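PDB 2APL: DUF1896 domain-containing protein from Porphyromonas gingivalis, which is of unknown function but belongs to the DUF1896 family and has an all-helical fold. Local coordinates for residues V79-L82 with E83-E87; F53-P56 with E57-M61. One frame throughout, in Å; residues are numbered along the deposited sequence.

Interaction 1 (V79-L82 with E83-E87); sequences VSVL and EREFE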
loop_
_atom_site.group_PDB
_atom_site.type_symbol
_atom_site.label_atom_id
_atom_site.label_comp_id
_atom_site.label_asym_id
_atom_site.label_seq_id
_atom_site.Cartn_x
_atom_site.Cartn_y
_atom_site.Cartn_z
ATOM N N VAL A 79 8.649 4.548 4.835
ATOM C CA VAL A 79 9.111 5.803 4.193
ATOM C C VAL A 79 8.875 6.983 5.134
ATOM O O VAL A 79 9.744 7.806 5.338
ATOM C CB VAL A 79 8.429 6.023 2.804
ATOM C CG1 VAL A 79 8.585 7.432 2.333
ATOM C CG2 VAL A 79 9.009 5.067 1.775
ATOM N N SER A 80 7.681 7.042 5.715
ATOM C CA SER A 80 7.309 8.104 6.656
ATOM C C SER A 80 8.159 8.095 7.948
ATOM O O SER A 80 8.650 9.146 8.401
ATOM C CB SER A 80 5.806 7.997 6.985
ATOM O OG SER A 80 5.446 8.890 8.034
ATOM N N VAL A 81 8.331 6.922 8.537
ATOM C CA VAL A 81 9.210 6.787 9.692
ATOM C C VAL A 81 10.581 7.332 9.358
ATOM O O VAL A 81 11.132 8.134 10.127
ATOM C CB VAL A 81 9.305 5.357 10.248
ATOM C CG1 VAL A 81 10.508 5.223 11.257
ATOM C CG2 VAL A 81 8.051 5.010 10.940
ATOM N N LEU A 82 11.135 6.890 8.234
ATOM C CA LEU A 82 12.482 7.345 7.773
ATOM C C LEU A 82 12.585 8.834 7.484
ATOM O O LEU A 82 13.611 9.464 7.850
ATOM C CB LEU A 82 13.001 6.508 6.574
ATOM C CG LEU A 82 13.259 4.982 6.799
ATOM C CD1 LEU A 82 13.295 4.300 5.431
ATOM C CD2 LEU A 82 14.540 4.715 7.603
ATOM N N GLU A 83 11.536 9.413 6.879
ATOM C CA GLU A 83 11.483 10.854 6.635
ATOM C C GLU A 83 11.262 11.668 7.901
ATOM O O GLU A 83 11.858 12.739 8.064
ATOM C CB GLU A 83 10.389 11.199 5.620
ATOM C CG GLU A 83 10.535 10.489 4.281
ATOM C CD GLU A 83 9.542 10.936 3.249
ATOM O OE1 GLU A 83 9.955 10.998 2.072
ATOM O OE2 GLU A 83 8.378 11.243 3.602
ATOM N N ARG A 84 10.410 11.191 8.810
ATOM C CA ARG A 84 10.067 11.988 9.997
ATOM C C ARG A 84 11.095 11.892 11.108
ATOM O O ARG A 84 11.323 12.862 11.840
ATOM C CB ARG A 84 8.698 11.595 10.546
ATOM C CG ARG A 84 7.483 12.140 9.771
ATOM C CD ARG A 84 6.240 11.504 10.367
ATOM N NE ARG A 84 5.003 12.205 10.046
ATOM C CZ ARG A 84 3.780 11.723 10.281
ATOM N NH1 ARG A 84 3.628 10.518 10.850
ATOM N NH2 ARG A 84 2.705 12.444 9.944
ATOM N N GLU A 85 11.721 10.725 11.217
ATOM C CA GLU A 85 12.520 10.400 12.374
ATOM C C GLU A 85 14.014 10.293 12.066
ATOM O O GLU A 85 14.832 10.361 12.970
ATOM C CB GLU A 85 12.006 9.091 13.031
ATOM C CG GLU A 85 10.477 9.038 13.275
ATOM C CD GLU A 85 9.944 10.179 14.144
ATOM O OE1 GLU A 85 10.640 10.589 15.078
ATOM O OE2 GLU A 85 8.826 10.680 13.890
ATOM N N PHE A 86 14.372 10.092 10.811
ATOM C CA PHE A 86 15.778 9.830 10.470
ATOM C C PHE A 86 16.288 10.775 9.367
ATOM O O PHE A 86 17.233 10.467 8.639
ATOM C CB PHE A 86 15.957 8.353 10.088
ATOM C CG PHE A 86 15.643 7.405 11.223
ATOM C CD1 PHE A 86 16.592 7.161 12.213
ATOM C CD2 PHE A 86 14.379 6.795 11.316
ATOM C CE1 PHE A 86 16.309 6.363 13.268
ATOM C CE2 PHE A 86 14.082 5.975 12.404
ATOM C CZ PHE A 86 15.055 5.738 13.357
ATOM N N GLU A 87 15.669 11.946 9.289
ATOM C CA GLU A 87 15.936 12.903 8.232
ATOM C C GLU A 87 17.405 13.360 8.233
ATOM O O GLU A 87 18.022 13.471 7.177
ATOM C CB GLU A 87 14.958 14.072 8.358
ATOM C CG GLU A 87 14.696 14.815 7.100
ATOM C CD GLU A 87 15.533 16.043 6.974
ATOM O OE1 GLU A 87 15.758 16.708 8.003
ATOM O OE2 GLU A 87 15.939 16.374 5.840
#
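Glu83 sits one turn beyond Val79, its N-H bonded to Val79 O at 2.9 Å, and its side chain runs beside that valine in the same direction. CG packs on Val79 O, and the chain, extended beyond CG, lays the carboxylate carbon CD 3.7 Å from Val79 CG1; a glutamate suits this exposed position. Arg84 N makes the shortest of the backbone bonds here, 2.7 Å to Ser80 O. Its long aliphatic arm passes Ser80, with CD 3.6 Å from OG, and the guanidinium lies obliquely to that hydroxyl; these polar ends suit the more exposed side of the helix. Glu85 N bonds to Val81 O with an N-H...O angle of 142°. Its chain bends at chi2 (-57°), and OE2 is hydrogen-bonded to the OH of Tyr131 on helix 126-143, which Arg84 also touches. At Phe86 the backbone leaves helical geometry, and the last bond, Phe86 N to Leu82 O at 3.1 Å, is weak. The ring lies alongside Val81 and receives CG1 in its plane at the edge, 3.8 Å from CE2, while Leu82 CD2 is 4.3 Å from Phe86 CD2. Val81 and Phe86 pack on Thr135 and Ile138 of helix 126-143, respectively, whereas Val79 and Leu82 meet Ala99 and Leu102 of helix 94-103, respectively, so the end of helix 74-85 joins both.

Interaction 2 (F53-P56 with E57-M61); sequences FSHP and EAESM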
loop_
_atom_site.group_PDB
_atom_site.type_symbol
_atom_site.label_atom_id
_atom_site.label_comp_id
_atom_site.label_asym_id
_atom_site.label_seq_id
_atom_site.Cartn_x
_atom_site.Cartn_y
_atom_site.Cartn_z
ATOM N N PHE A 53 -27.849 2.469 -10.333
ATOM C CA PHE A 53 -26.931 3.520 -9.868
ATOM C C PHE A 53 -26.429 4.320 -11.076
ATOM O O PHE A 53 -26.382 3.801 -12.198
ATOM C CB PHE A 53 -25.766 2.908 -9.048
ATOM C CG PHE A 53 -26.196 2.303 -7.731
ATOM C CD1 PHE A 53 -26.332 3.103 -6.581
ATOM C CD2 PHE A 53 -26.405 0.938 -7.624
ATOM C CE1 PHE A 53 -26.711 2.565 -5.366
ATOM C CE2 PHE A 53 -26.796 0.364 -6.391
ATOM C CZ PHE A 53 -26.936 1.186 -5.256
ATOM N N SER A 54 -26.047 5.573 -10.868
ATOM C CA SER A 54 -25.524 6.343 -11.976
ATOM C C SER A 54 -24.091 5.884 -12.312
ATOM O O SER A 54 -23.434 5.152 -11.521
ATOM C CB SER A 54 -25.498 7.823 -11.585
ATOM O OG SER A 54 -24.465 8.039 -10.624
ATOM N N HIS A 55 -23.578 6.338 -13.450
ATOM C CA HIS A 55 -22.140 6.089 -13.806
ATOM C C HIS A 55 -21.094 6.518 -12.740
ATOM O O HIS A 55 -20.184 5.738 -12.399
ATOM C CB HIS A 55 -21.844 6.652 -15.221
ATOM C CG HIS A 55 -20.381 6.731 -15.560
ATOM N ND1 HIS A 55 -19.605 5.607 -15.788
ATOM C CD2 HIS A 55 -19.558 7.803 -15.717
ATOM C CE1 HIS A 55 -18.361 5.991 -16.037
ATOM N NE2 HIS A 55 -18.306 7.317 -15.991
ATOM N N PRO A 56 -21.191 7.765 -12.225
ATOM C CA PRO A 56 -20.294 8.190 -11.157
ATOM C C PRO A 56 -20.454 7.387 -9.870
ATOM O O PRO A 56 -19.454 7.098 -9.186
ATOM C CB PRO A 56 -20.694 9.642 -10.890
ATOM C CG PRO A 56 -21.645 10.041 -11.980
ATOM C CD PRO A 56 -22.136 8.829 -12.646
ATOM N N GLU A 57 -21.689 7.062 -9.500
ATOM C CA GLU A 57 -21.906 6.233 -8.321
ATOM C C GLU A 57 -21.264 4.881 -8.530
ATOM O O GLU A 57 -20.601 4.392 -7.623
ATOM C CB GLU A 57 -23.395 6.063 -8.009
ATOM C CG GLU A 57 -24.045 7.374 -7.659
ATOM C CD GLU A 57 -25.558 7.255 -7.483
ATOM O OE1 GLU A 57 -26.269 6.601 -8.283
ATOM O OE2 GLU A 57 -26.034 7.824 -6.498
ATOM N N ALA A 58 -21.455 4.289 -9.714
ATOM C CA ALA A 58 -20.960 2.946 -10.007
ATOM C C ALA A 58 -19.401 2.938 -9.966
ATOM O O ALA A 58 -18.771 2.024 -9.388
ATOM C CB ALA A 58 -21.514 2.428 -11.406
ATOM N N GLU A 59 -18.794 3.977 -10.552
ATOM C CA GLU A 59 -17.354 4.102 -10.570
ATOM C C GLU A 59 -16.754 4.273 -9.170
ATOM O O GLU A 59 -15.668 3.746 -8.878
ATOM C CB GLU A 59 -16.940 5.272 -11.460
ATOM C CG GLU A 59 -15.819 4.861 -12.382
ATOM C CD GLU A 59 -15.579 5.801 -13.571
ATOM O OE1 GLU A 59 -15.451 7.037 -13.341
ATOM O OE2 GLU A 59 -15.477 5.274 -14.718
ATOM N N SER A 60 -17.452 5.040 -8.348
ATOM C CA SER A 60 -17.055 5.308 -6.969
ATOM C C SER A 60 -17.060 4.013 -6.161
ATOM O O SER A 60 -16.078 3.663 -5.517
ATOM C CB SER A 60 -18.026 6.313 -6.357
ATOM O OG SER A 60 -17.676 6.623 -5.016
HETATM N N MSE A 61 -18.161 3.280 -6.213
HETATM C CA MSE A 61 -18.188 2.043 -5.459
HETATM C C MSE A 61 -17.256 0.946 -6.044
HETATM O O MSE A 61 -16.708 0.171 -5.294
HETATM C CB MSE A 61 -19.632 1.572 -5.205
HETATM C CG MSE A 61 -20.267 0.859 -6.362
HETATM SE SE MSE A 61 -22.209 0.518 -5.911
HETATM C CE MSE A 61 -22.932 2.398 -6.243
#
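With chi1 at 72°, Ser54 OG stands between its own backbone N and carbonyl carbon, facing the first turn of the helix, where it accepts from Glu57 N at 3.2 Å. Glu57 answers: its chain, extended beyond CG, carries OE1 back to Ser54 N, and the anti lone pair takes that N-H at 2.8 Å in a nearly straight bond (176°). A weak bond from Ser54 OG also reaches OE1. Met61, a selenomethionine bent at chi3, folds its methyl over one face of the Phe53 ring; CE lies 3.7 Å from the ring centroid, a CH-pi contact, with SE farther above in a Met-aromatic contact. His55 and Glu59 run side by side, ring and carboxylate planes 70° apart, with His55 CE1 3.3 Å from Glu59 OE2; Glu8 of helix 3-23 brings a like charge close to OE2, while His55 ND1 is hydrogen-bonded to Tyr45 OH. Pro56 suits the first turn: it has no N-H, and no preceding turn offers a carbonyl to receive one. Small Ala58 fits against Tyr45 and Ala48 of helix 31-51. The reciprocal Ser54-Glu57 pair is a capping box, with Ser54 as N-cap of helix 55-67.

How the interactions relate
Interactions 1 and 2 belong to consecutive helices, 55-67 and 74-85, but mark unlike points on them: residues 53-61 open the first, residues 79-87 finish the second. Their centres are 38 Å apart and their nearest atoms about 26 Å, so they do not touch, and they lie on opposite sides of the chain's centre. Interaction 2 is a surface contact beside helices 3-23 and 31-51, whereas interaction 1 is partly buried beside helices 94-103 and 126-143. Each therefore belongs to a different helical group of this elongated chain, although both fall within the DUF1896 range. With the function unknown, neither contact can be tied to an active site.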